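Local coordinates for protein lactaldehyde dehydrogenase (Escherichia coli, PDB 2HG2) that catalyses the irreversible NAD-dependent oxidation of lactaldehyde to lactate and of glycolaldehyde to glycolate, serving fucose and rhamnose degradation as a homotetramer, at residues Asn286-Val291 against Arg439-Ala444; Pro366-Leu371 against Gly386-Val391; Asp265-Val270 against Val302-Glu307; Cys249-Gly254 against Tyr409-Ser414. All coordinates share one frame; numbering follows the deposited sequence.

Contact 1: Asn286-Val291 against Arg439-Ala444; sequences NCAERV and RENFEA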
loop_
_atom_site.group_PDB
_atom_site.type_symbol
_atom_site.label_atom_id
_atom_site.label_comp_id
_atom_site.label_asym_id
_atom_site.label_seq_id
_atom_site.Cartn_x
_atom_site.Cartn_y
_atom_site.Cartn_z
ATOM N N ASN A 286 8.765 28.369 -1.293
ATOM C CA ASN A 286 9.764 27.323 -1.509
ATOM C C ASN A 286 11.172 27.769 -1.135
ATOM O O ASN A 286 11.817 27.191 -0.261
ATOM C CB ASN A 286 9.764 26.915 -2.982
ATOM C CG ASN A 286 9.395 25.471 -3.181
ATOM O OD1 ASN A 286 10.057 24.572 -2.659
ATOM N ND2 ASN A 286 8.333 25.234 -3.942
ATOM N N CYS A 287 11.631 28.796 -1.841
ATOM C CA CYS A 287 12.950 29.393 -1.674
ATOM C C CYS A 287 13.513 29.472 -0.260
ATOM O O CYS A 287 12.777 29.645 0.714
ATOM C CB CYS A 287 12.935 30.793 -2.279
ATOM S SG CYS A 287 11.340 31.631 -2.162
ATOM N N ALA A 288 14.835 29.348 -0.162
ATOM C CA ALA A 288 15.522 29.436 1.117
ATOM C C ALA A 288 15.393 30.884 1.566
ATOM O O ALA A 288 15.719 31.803 0.815
ATOM C CB ALA A 288 16.989 29.064 0.954
ATOM N N GLU A 289 14.909 31.086 2.786
ATOM C CA GLU A 289 14.725 32.429 3.310
ATOM C C GLU A 289 15.524 32.624 4.593
ATOM O O GLU A 289 15.536 33.703 5.175
ATOM C CB GLU A 289 13.232 32.682 3.553
ATOM C CG GLU A 289 12.865 34.151 3.706
ATOM C CD GLU A 289 11.382 34.408 3.513
ATOM O OE1 GLU A 289 10.873 34.179 2.393
ATOM O OE2 GLU A 289 10.727 34.842 4.481
ATOM N N ARG A 290 16.191 31.562 5.027
ATOM C CA ARG A 290 17.018 31.586 6.223
ATOM C C ARG A 290 18.240 30.732 5.909
ATOM O O ARG A 290 18.125 29.520 5.736
ATOM C CB ARG A 290 16.268 30.986 7.422
ATOM C CG ARG A 290 15.089 31.808 7.935
ATOM C CD ARG A 290 14.571 31.264 9.273
ATOM N NE ARG A 290 13.812 30.013 9.159
ATOM C CZ ARG A 290 13.954 28.973 9.981
ATOM N NH1 ARG A 290 14.829 29.014 10.976
ATOM N NH2 ARG A 290 13.204 27.892 9.824
ATOM N N VAL A 291 19.408 31.358 5.827
ATOM C CA VAL A 291 20.624 30.618 5.516
ATOM C C VAL A 291 21.557 30.513 6.712
ATOM O O VAL A 291 21.982 31.524 7.256
ATOM C CB VAL A 291 21.410 31.278 4.359
ATOM C CG1 VAL A 291 22.547 30.370 3.938
ATOM C CG2 VAL A 291 20.488 31.563 3.179
ATOM N N ARG A 439 20.983 19.979 -3.358
ATOM C CA ARG A 439 20.253 20.372 -4.563
ATOM C C ARG A 439 19.302 21.518 -4.211
ATOM O O ARG A 439 19.096 21.807 -3.036
ATOM C CB ARG A 439 19.461 19.194 -5.149
ATOM C CG ARG A 439 18.419 18.591 -4.213
ATOM C CD ARG A 439 17.259 17.952 -4.997
ATOM N NE ARG A 439 16.385 18.966 -5.582
ATOM C CZ ARG A 439 15.223 18.722 -6.187
ATOM N NH1 ARG A 439 14.762 17.481 -6.306
ATOM N NH2 ARG A 439 14.506 19.736 -6.664
ATOM N N GLU A 440 18.719 22.165 -5.217
ATOM C CA GLU A 440 17.808 23.283 -4.964
ATOM C C GLU A 440 16.375 22.840 -4.666
ATOM O O GLU A 440 15.957 21.752 -5.059
ATOM C CB GLU A 440 17.815 24.259 -6.145
ATOM C CG GLU A 440 17.083 23.791 -7.387
ATOM C CD GLU A 440 17.704 22.563 -8.009
ATOM O OE1 GLU A 440 18.950 22.481 -8.049
ATOM O OE2 GLU A 440 16.946 21.686 -8.471
ATOM N N ASN A 441 15.625 23.699 -3.979
ATOM C CA ASN A 441 14.251 23.383 -3.603
ATOM C C ASN A 441 13.225 23.518 -4.729
ATOM O O ASN A 441 12.972 24.619 -5.224
ATOM C CB ASN A 441 13.784 24.264 -2.431
ATOM C CG ASN A 441 14.861 24.481 -1.383
ATOM O OD1 ASN A 441 15.674 23.600 -1.107
ATOM N ND2 ASN A 441 14.857 25.664 -0.778
ATOM N N PHE A 442 12.635 22.388 -5.113
ATOM C CA PHE A 442 11.596 22.337 -6.141
ATOM C C PHE A 442 10.913 20.975 -6.033
ATOM O O PHE A 442 11.489 19.957 -6.413
ATOM C CB PHE A 442 12.191 22.511 -7.540
ATOM C CG PHE A 442 11.156 22.740 -8.615
ATOM C CD1 PHE A 442 11.507 22.680 -9.962
ATOM C CD2 PHE A 442 9.830 23.035 -8.281
ATOM C CE1 PHE A 442 10.554 22.908 -10.964
ATOM C CE2 PHE A 442 8.873 23.265 -9.271
ATOM C CZ PHE A 442 9.236 23.203 -10.619
ATOM N N GLU A 443 9.689 20.961 -5.513
ATOM C CA GLU A 443 8.949 19.713 -5.324
ATOM C C GLU A 443 8.554 18.992 -6.612
ATOM O O GLU A 443 8.193 19.619 -7.601
ATOM C CB GLU A 443 7.681 19.962 -4.495
ATOM C CG GLU A 443 6.678 20.892 -5.156
ATOM C CD GLU A 443 6.883 22.346 -4.756
ATOM O OE1 GLU A 443 8.049 22.801 -4.746
ATOM O OE2 GLU A 443 5.880 23.034 -4.457
ATOM N N ALA A 444 8.615 17.664 -6.574
ATOM C CA ALA A 444 8.251 16.834 -7.716
ATOM C C ALA A 444 6.738 16.579 -7.697
ATOM O O ALA A 444 6.119 16.553 -6.629
ATOM C CB ALA A 444 9.016 15.505 -7.665
#
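Asn-286 carries most of this contact, meeting the carboxylate of Glu-443 with its side-chain amide and the side chain of Asn-441 with its backbone. Asn-286 and Cys-287 are poorly ordered, so the finer geometry holds only as modelled. In the model Asn-286 ND2 donates to Glu-443 OE1 over 2.6 Å, a short bond with 158° at the hydrogen. OE1 lies close to the amide plane and takes the N-H on its syn lone pair, the one on the side of OE2, although amide and carboxylate planes are turned 45° from each other. Glu-443 gets there by folding: CG sits between its backbone N and carbonyl carbon (chi1 63°), and a bend at the next bond brings the carboxylate round to Asn-286. At the other end of the amide, OD1 of Asn-286 rests 3.7 Å from CB of Asn-441, the two asparagine side chains running past one another in opposite directions. Asn-441 ND2 returns a weak bond to the backbone O of Asn-286 at 3.4 Å. Cys-287 points its side chain away, and Ala-288 is merely brushed by the Asn-441 amide, a van der Waals approach, before the chain enters strand 290-294. Within the loop, Arg-439 NE and NH2 both grip the backbone O of Glu-440. OE2 of Glu-443 forms a salt bridge with Arg-161, so both carboxylate oxygens are engaged. Asn-286, Glu-443, Arg-161 and His-449 all bind (S)-lactate, and Asn-286, which follows the inferred catalytic Cys-285, is thought to matter for specificity: this is the substrate pocket of an aldehyde dehydrogenase.

Contact 2: Pro366-Leu371 against Gly386-Val391; sequences PPTLLL and GPVLPV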
loop_
_atom_site.group_PDB
_atom_site.type_symbol
_atom_site.label_atom_id
_atom_site.label_comp_id
_atom_site.label_asym_id
_atom_site.label_seq_id
_atom_site.Cartn_x
_atom_site.Cartn_y
_atom_site.Cartn_z
ATOM N N PRO A 366 15.812 45.489 -4.793
ATOM C CA PRO A 366 17.035 44.800 -5.207
ATOM C C PRO A 366 17.387 43.620 -4.323
ATOM O O PRO A 366 17.035 43.591 -3.142
ATOM C CB PRO A 366 18.085 45.903 -5.133
ATOM C CG PRO A 366 17.628 46.692 -3.944
ATOM C CD PRO A 366 16.125 46.790 -4.174
ATOM N N PRO A 367 18.063 42.611 -4.890
ATOM C CA PRO A 367 18.420 41.475 -4.041
ATOM C C PRO A 367 19.220 42.025 -2.863
ATOM O O PRO A 367 20.079 42.898 -3.029
ATOM C CB PRO A 367 19.238 40.573 -4.977
ATOM C CG PRO A 367 19.670 41.488 -6.097
ATOM C CD PRO A 367 18.487 42.393 -6.280
ATOM N N THR A 368 18.924 41.529 -1.671
ATOM C CA THR A 368 19.591 42.022 -0.488
ATOM C C THR A 368 20.213 40.933 0.364
ATOM O O THR A 368 19.634 39.867 0.570
ATOM C CB THR A 368 18.607 42.835 0.359
ATOM O OG1 THR A 368 18.100 43.921 -0.429
ATOM C CG2 THR A 368 19.285 43.376 1.602
ATOM N N LEU A 369 21.410 41.215 0.859
ATOM C CA LEU A 369 22.129 40.275 1.695
ATOM C C LEU A 369 22.358 40.916 3.058
ATOM O O LEU A 369 22.981 41.974 3.159
ATOM C CB LEU A 369 23.465 39.920 1.038
ATOM C CG LEU A 369 24.320 38.840 1.696
ATOM C CD1 LEU A 369 23.520 37.550 1.847
ATOM C CD2 LEU A 369 25.554 38.606 0.847
ATOM N N LEU A 370 21.830 40.283 4.100
ATOM C CA LEU A 370 21.983 40.788 5.457
ATOM C C LEU A 370 22.897 39.856 6.236
ATOM O O LEU A 370 22.643 38.656 6.319
ATOM C CB LEU A 370 20.618 40.888 6.141
ATOM C CG LEU A 370 19.604 41.791 5.428
ATOM C CD1 LEU A 370 18.298 41.826 6.204
ATOM C CD2 LEU A 370 20.176 43.191 5.292
ATOM N N LEU A 371 23.969 40.408 6.796
ATOM C CA LEU A 371 24.914 39.605 7.558
ATOM C C LEU A 371 24.856 39.925 9.046
ATOM O O LEU A 371 24.152 40.836 9.471
ATOM C CB LEU A 371 26.340 39.809 7.028
ATOM C CG LEU A 371 26.569 39.549 5.529
ATOM C CD1 LEU A 371 28.077 39.489 5.249
ATOM C CD2 LEU A 371 25.904 38.238 5.107
ATOM N N GLY A 386 9.998 39.724 -0.474
ATOM C CA GLY A 386 11.023 40.039 -1.455
ATOM C C GLY A 386 12.276 39.186 -1.427
ATOM O O GLY A 386 12.369 38.230 -0.659
ATOM N N PRO A 387 13.268 39.522 -2.267
ATOM C CA PRO A 387 14.548 38.819 -2.388
ATOM C C PRO A 387 15.580 39.243 -1.345
ATOM O O PRO A 387 16.546 39.940 -1.661
ATOM C CB PRO A 387 14.988 39.181 -3.795
ATOM C CG PRO A 387 14.562 40.608 -3.881
ATOM C CD PRO A 387 13.167 40.586 -3.282
ATOM N N VAL A 388 15.379 38.816 -0.104
ATOM C CA VAL A 388 16.297 39.158 0.972
ATOM C C VAL A 388 16.864 37.886 1.586
ATOM O O VAL A 388 16.119 36.965 1.908
ATOM C CB VAL A 388 15.579 39.959 2.065
ATOM C CG1 VAL A 388 16.578 40.428 3.102
ATOM C CG2 VAL A 388 14.844 41.132 1.445
ATOM N N LEU A 389 18.180 37.836 1.752
ATOM C CA LEU A 389 18.820 36.661 2.330
ATOM C C LEU A 389 19.577 36.922 3.625
ATOM O O LEU A 389 20.677 37.479 3.612
ATOM C CB LEU A 389 19.783 36.022 1.323
ATOM C CG LEU A 389 19.184 35.082 0.280
ATOM C CD1 LEU A 389 20.282 34.571 -0.639
ATOM C CD2 LEU A 389 18.503 33.918 0.988
ATOM N N PRO A 390 18.991 36.531 4.768
ATOM C CA PRO A 390 19.644 36.724 6.064
ATOM C C PRO A 390 20.600 35.556 6.286
ATOM O O PRO A 390 20.298 34.423 5.906
ATOM C CB PRO A 390 18.474 36.713 7.036
ATOM C CG PRO A 390 17.538 35.719 6.401
ATOM C CD PRO A 390 17.589 36.103 4.939
ATOM N N VAL A 391 21.755 35.823 6.885
ATOM C CA VAL A 391 22.737 34.770 7.123
ATOM C C VAL A 391 23.163 34.708 8.579
ATOM O O VAL A 391 23.428 35.735 9.202
ATOM C CB VAL A 391 24.000 34.977 6.258
ATOM C CG1 VAL A 391 24.990 33.853 6.512
ATOM C CG2 VAL A 391 23.621 35.044 4.785
#
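Thr-368, Leu-369 and Leu-370 pair in parallel register with Val-388, Leu-389 and Pro-390, joining strands 368-371 and 388-394 in the mixed sheet of the catalytic domain. Four backbone bonds zip them together: Thr-368 N to Pro-387 O, Leu-389 N to Thr-368 O, Leu-370 N to Leu-389 O and Val-391 N to Leu-370 O. CA-H...O contacts run alongside these bonds, among them Pro-390 CA to Leu-370 O.

The side chain of Leu-369 shows how the apolar layer is built. Its CB leaves the sheet on the same face as that of Leu-389, not yet close to the second strand. CG lies anti to the backbone N (chi1 -174°), and from there the two methyls part. CD1 swings over the neighbouring strand, 3.9 Å from Val-391 CG2 and 4.1 Å from Leu-389 CB, while CD2 packs against Gly-306 of helix 295-310. On the opposite face Leu-370 CD1 crosses Val-388 CG1 at 3.8 Å, towards helix 331-347. Thr-368 OG1 bonds Pro-366 O and also Gly-355 N, which ties the strand's start to the chain just after the neighbouring strand 350-353. The nearest side-chain approach in the pair is Leu-369 CD1 to the backbone O of Leu-389, 3.3 Å.

Contact 3: Asp265-Val270 against Val302-Glu307; sequences DLELAV and VNRLGE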
loop_
_atom_site.group_PDB
_atom_site.type_symbol
_atom_site.label_atom_id
_atom_site.label_comp_id
_atom_site.label_asym_id
_atom_site.label_seq_id
_atom_site.Cartn_x
_atom_site.Cartn_y
_atom_site.Cartn_z
ATOM N N ASP A 265 29.730 21.289 -0.885
ATOM C CA ASP A 265 30.229 21.643 -2.202
ATOM C C ASP A 265 29.840 23.108 -2.330
ATOM O O ASP A 265 28.721 23.433 -2.732
ATOM C CB ASP A 265 29.533 20.823 -3.288
ATOM C CG ASP A 265 30.081 21.105 -4.679
ATOM O OD1 ASP A 265 30.150 22.293 -5.071
ATOM O OD2 ASP A 265 30.435 20.133 -5.382
ATOM N N LEU A 266 30.767 23.980 -1.953
ATOM C CA LEU A 266 30.551 25.417 -1.987
ATOM C C LEU A 266 29.886 25.923 -3.263
ATOM O O LEU A 266 28.889 26.640 -3.212
ATOM C CB LEU A 266 31.885 26.137 -1.780
ATOM C CG LEU A 266 31.851 27.666 -1.764
ATOM C CD1 LEU A 266 30.830 28.167 -0.747
ATOM C CD2 LEU A 266 33.240 28.186 -1.427
ATOM N N GLU A 267 30.439 25.544 -4.407
ATOM C CA GLU A 267 29.911 25.983 -5.691
ATOM C C GLU A 267 28.445 25.594 -5.878
ATOM O O GLU A 267 27.616 26.423 -6.264
ATOM C CB GLU A 267 30.772 25.396 -6.812
ATOM C CG GLU A 267 32.268 25.585 -6.566
ATOM C CD GLU A 267 33.137 24.805 -7.539
ATOM O OE1 GLU A 267 32.933 23.574 -7.664
ATOM O OE2 GLU A 267 34.028 25.422 -8.170
ATOM N N LEU A 268 28.136 24.332 -5.599
ATOM C CA LEU A 268 26.777 23.814 -5.728
ATOM C C LEU A 268 25.800 24.512 -4.783
ATOM O O LEU A 268 24.719 24.939 -5.190
ATOM C CB LEU A 268 26.775 22.308 -5.456
ATOM C CG LEU A 268 25.433 21.614 -5.203
ATOM C CD1 LEU A 268 24.455 21.886 -6.348
ATOM C CD2 LEU A 268 25.684 20.121 -5.040
ATOM N N ALA A 269 26.192 24.629 -3.520
ATOM C CA ALA A 269 25.355 25.269 -2.513
ATOM C C ALA A 269 24.981 26.704 -2.869
ATOM O O ALA A 269 23.815 27.082 -2.781
ATOM C CB ALA A 269 26.056 25.237 -1.157
ATOM N N VAL A 270 25.965 27.505 -3.269
ATOM C CA VAL A 270 25.698 28.900 -3.610
ATOM C C VAL A 270 24.696 29.019 -4.752
ATOM O O VAL A 270 23.805 29.864 -4.721
ATOM C CB VAL A 270 26.997 29.648 -3.997
ATOM C CG1 VAL A 270 26.673 31.078 -4.421
ATOM C CG2 VAL A 270 27.959 29.661 -2.815
ATOM N N VAL A 302 29.943 33.338 2.087
ATOM C CA VAL A 302 29.353 34.666 2.007
ATOM C C VAL A 302 29.897 35.503 0.849
ATOM O O VAL A 302 29.157 36.284 0.251
ATOM C CB VAL A 302 29.541 35.438 3.328
ATOM C CG1 VAL A 302 28.874 36.798 3.231
ATOM C CG2 VAL A 302 28.935 34.647 4.476
ATOM N N ASN A 303 31.180 35.345 0.525
ATOM C CA ASN A 303 31.773 36.102 -0.580
ATOM C C ASN A 303 31.157 35.696 -1.914
ATOM O O ASN A 303 30.679 36.544 -2.672
ATOM C CB ASN A 303 33.295 35.905 -0.636
ATOM C CG ASN A 303 34.016 36.589 0.513
ATOM O OD1 ASN A 303 33.716 37.737 0.856
ATOM N ND2 ASN A 303 34.983 35.896 1.106
ATOM N N ARG A 304 31.166 34.398 -2.200
ATOM C CA ARG A 304 30.599 33.896 -3.447
ATOM C C ARG A 304 29.117 34.220 -3.558
ATOM O O ARG A 304 28.637 34.612 -4.617
ATOM C CB ARG A 304 30.793 32.387 -3.556
ATOM C CG ARG A 304 32.242 31.954 -3.607
ATOM C CD ARG A 304 32.350 30.542 -4.157
ATOM N NE ARG A 304 33.731 30.073 -4.232
ATOM C CZ ARG A 304 34.108 28.982 -4.889
ATOM N NH1 ARG A 304 33.204 28.250 -5.533
ATOM N NH2 ARG A 304 35.383 28.616 -4.898
ATOM N N LEU A 305 28.391 34.054 -2.458
ATOM C CA LEU A 305 26.961 34.338 -2.460
ATOM C C LEU A 305 26.745 35.812 -2.776
ATOM O O LEU A 305 25.861 36.168 -3.556
ATOM C CB LEU A 305 26.351 33.993 -1.096
ATOM C CG LEU A 305 24.839 34.194 -0.929
ATOM C CD1 LEU A 305 24.079 33.381 -1.962
ATOM C CD2 LEU A 305 24.433 33.780 0.474
ATOM N N GLY A 306 27.569 36.663 -2.172
ATOM C CA GLY A 306 27.458 38.093 -2.401
ATOM C C GLY A 306 27.645 38.471 -3.858
ATOM O O GLY A 306 26.929 39.324 -4.380
ATOM N N GLU A 307 28.611 37.836 -4.517
ATOM C CA GLU A 307 28.879 38.114 -5.925
ATOM C C GLU A 307 27.753 37.562 -6.791
ATOM O O GLU A 307 27.280 38.226 -7.714
ATOM C CB GLU A 307 30.207 37.482 -6.347
ATOM C CG GLU A 307 31.409 37.995 -5.574
ATOM C CD GLU A 307 32.693 37.273 -5.944
ATOM O OE1 GLU A 307 33.081 37.324 -7.132
ATOM O OE2 GLU A 307 33.311 36.655 -5.047
#
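Arg-304 lies across Leu-266 and Glu-267, the first turn of helix 266-277, and supplies most of what its own helix gives to the contact. Its CB meets Val-270 CG2 at 4.0 Å, the two side chains crossing at about a right angle. From CG to NE the chain is fully extended, chi3 180°, which carries the guanidinium beyond Val-270 to the helix start. There Leu-266 CD2 sits over one face of the group, offset toward its rim and 3.4 Å from NE. With an alanine in place of Leu-266, that face of the guanidinium would probably lose its apolar cover and the arginine would be freer to swing. At the guanidinium edge NH1 comes 3.0 Å from Glu-267 CG, whereas the carboxylate is farther: the salt bridge from NH1 to Glu-267 OE2 is long, 4.0 Å. Leu-305 follows, its CA 3.8 Å from Val-270 CG1 and its CD1 loosely against the same methyl. Asp-265 caps the first helix, its OD1 accepting from Leu-268 N.

The axes of the short segments 266-270 and 302-307 come within 10.0 Å and make an angle of 43°. Helix 266-277 connects parallel neighbouring strands 257-260 and 290-294 in a beta-alpha-beta unit, and helix 295-310 packs beside it in the alpha/beta catalytic domain.

Contact 4: Cys249-Gly254 against Tyr409-Ser414; sequences CLELGG and YGLTSS. With SO4 (sulfate ion), chain B.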
loop_
_atom_site.group_PDB
_atom_site.type_symbol
_atom_site.label_atom_id
_atom_site.label_comp_id
_atom_site.label_asym_id
_atom_site.label_seq_id
_atom_site.Cartn_x
_atom_site.Cartn_y
_atom_site.Cartn_z
ATOM N N CYS A 249 -7.813 22.160 3.483
ATOM C CA CYS A 249 -6.529 21.768 2.925
ATOM C C CYS A 249 -5.829 23.114 2.747
ATOM O O CYS A 249 -6.181 23.902 1.866
ATOM C CB CYS A 249 -6.729 21.070 1.582
ATOM S SG CYS A 249 -5.214 20.410 0.862
ATOM N N LEU A 250 -4.855 23.383 3.603
ATOM C CA LEU A 250 -4.154 24.655 3.577
ATOM C C LEU A 250 -2.644 24.532 3.384
ATOM O O LEU A 250 -2.006 23.634 3.921
ATOM C CB LEU A 250 -4.446 25.407 4.881
ATOM C CG LEU A 250 -5.926 25.475 5.294
ATOM C CD1 LEU A 250 -6.064 26.034 6.708
ATOM C CD2 LEU A 250 -6.692 26.331 4.291
ATOM N N GLU A 251 -2.092 25.445 2.596
ATOM C CA GLU A 251 -0.658 25.514 2.337
ATOM C C GLU A 251 -0.407 26.993 2.597
ATOM O O GLU A 251 -0.806 27.844 1.801
ATOM C CB GLU A 251 -0.368 25.153 0.882
ATOM C CG GLU A 251 1.062 24.712 0.625
ATOM C CD GLU A 251 1.970 25.843 0.187
ATOM O OE1 GLU A 251 2.526 25.746 -0.934
ATOM O OE2 GLU A 251 2.132 26.822 0.953
ATOM N N LEU A 252 0.240 27.308 3.714
ATOM C CA LEU A 252 0.440 28.707 4.071
ATOM C C LEU A 252 1.865 29.265 4.024
ATOM O O LEU A 252 2.198 30.187 4.759
ATOM C CB LEU A 252 -0.192 28.959 5.454
ATOM C CG LEU A 252 -1.602 28.358 5.643
ATOM C CD1 LEU A 252 -2.111 28.592 7.060
ATOM C CD2 LEU A 252 -2.571 28.964 4.622
ATOM N N GLY A 253 2.700 28.717 3.152
ATOM C CA GLY A 253 4.058 29.219 3.014
ATOM C C GLY A 253 4.995 28.956 4.177
ATOM O O GLY A 253 4.716 28.117 5.038
ATOM N N GLY A 254 6.121 29.667 4.189
ATOM C CA GLY A 254 7.086 29.483 5.253
ATOM C C GLY A 254 8.295 30.399 5.278
ATOM O O GLY A 254 8.262 31.529 4.807
ATOM N N TYR A 409 6.760 27.778 11.013
ATOM C CA TYR A 409 6.560 27.209 9.690
ATOM C C TYR A 409 7.382 25.926 9.570
ATOM O O TYR A 409 8.453 25.802 10.185
ATOM C CB TYR A 409 6.968 28.212 8.605
ATOM C CG TYR A 409 6.216 29.530 8.666
ATOM C CD1 TYR A 409 6.779 30.651 9.281
ATOM C CD2 TYR A 409 4.933 29.652 8.127
ATOM C CE1 TYR A 409 6.080 31.865 9.359
ATOM C CE2 TYR A 409 4.225 30.856 8.200
ATOM C CZ TYR A 409 4.803 31.960 8.813
ATOM O OH TYR A 409 4.113 33.159 8.855
ATOM N N GLY A 410 6.877 24.973 8.788
ATOM C CA GLY A 410 7.565 23.705 8.627
ATOM C C GLY A 410 7.281 22.998 7.317
ATOM O O GLY A 410 6.969 21.805 7.292
ATOM N N LEU A 411 7.391 23.739 6.223
ATOM C CA LEU A 411 7.150 23.206 4.893
ATOM C C LEU A 411 8.407 22.635 4.230
ATOM O O LEU A 411 8.461 21.445 3.925
ATOM C CB LEU A 411 6.572 24.308 4.005
ATOM C CG LEU A 411 6.097 23.952 2.592
ATOM C CD1 LEU A 411 4.881 23.032 2.637
ATOM C CD2 LEU A 411 5.752 25.253 1.879
ATOM N N THR A 412 9.418 23.481 4.039
ATOM C CA THR A 412 10.641 23.072 3.356
ATOM C C THR A 412 11.943 23.380 4.094
ATOM O O THR A 412 12.026 24.338 4.857
ATOM C CB THR A 412 10.706 23.744 1.963
ATOM O OG1 THR A 412 9.550 23.372 1.202
ATOM C CG2 THR A 412 11.958 23.319 1.211
ATOM N N SER A 413 12.961 22.563 3.849
ATOM C CA SER A 413 14.273 22.749 4.457
ATOM C C SER A 413 15.330 22.182 3.507
ATOM O O SER A 413 15.000 21.446 2.580
ATOM C CB SER A 413 14.348 22.021 5.805
ATOM O OG SER A 413 14.235 20.620 5.635
ATOM N N SER A 414 16.596 22.514 3.735
ATOM C CA SER A 414 17.668 22.006 2.883
ATOM C C SER A 414 19.005 21.967 3.610
ATOM O O SER A 414 19.232 22.724 4.556
ATOM C CB SER A 414 17.798 22.867 1.625
ATOM O OG SER A 414 18.217 24.183 1.940
HETATM S S SO4 B . 9.497 26.452 5.990
HETATM O O1 SO4 B . 8.943 27.661 6.596
HETATM O O2 SO4 B . 8.940 25.297 6.684
HETATM O O3 SO4 B . 9.178 26.400 4.553
HETATM O O4 SO4 B . 10.961 26.442 6.185
#
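Leu-411 and Tyr-409 pack against the Glu-Leu-Gly-Gly run at Glu-251 to Gly-254, the glutamate signature of aldehyde dehydrogenases, where the chain passes from strand 247-251 of the coenzyme-binding sheet toward the catalytic sheet. Tyr-409 lays one ring face against Gly-254, whose CA is 3.5 Å from its CG. A side chain on Gly-254 would be crowded by Tyr-409 CB, and the bare glycine lets the ring come close.

Leu-411, where strand 409-416 is interrupted, reaches the other way. Its CG is anti to the backbone N (chi1 -174°), and CD2 meets Glu-251 OE2 at 4.1 Å, the two side chains crossing at about a right angle. Glu-251, inferred to be an active-site residue and known to bind (S)-lactate, is bent at chi2 so that OE2 accepts from Gly-253 N over 3.0 Å. OE1 has a weak bond to His-449, another lactate ligand. An alanine at Glu-251 would probably leave the Gly-253 N-H without its acceptor and open a gap beside Leu-411 CD2.

A sulfate, probably from the crystallisation liquor, lies between the segments; as modelled it accepts from Thr-412 N and Lys-255 N, but it overlaps Tyr-409, Gly-410 and Leu-411, so its placement is doubtful. Gly-253 O, which also accepts from Ser-455 OG, lies 3.5 Å from Tyr-409 CD2, oblique to the ring.

Contacts 1 and 2 and the Tyr-409 to Ser-414 side of contact 4 belong to one mixed sheet or its loops; the other side of contact 4 leaves the coenzyme-binding sheet. Neighbouring strands 290-294 and 388-394 join contacts 1 and 2, centres 15 Å apart, probably with a bond from Val-291 N to Pro-390 O. Val-302 of contact 3 meets Leu-371 of contact 2. Along the chain contact 3 closes before contact 2 opens, contact 2 falls between the segments of both contact 1 and contact 4, and those two alternate. Contacts 1 and 4, 11 Å between centres, line the substrate site; contact 2 lies within the sheet and contact 3 in the helix layer on one face, both farther from that site.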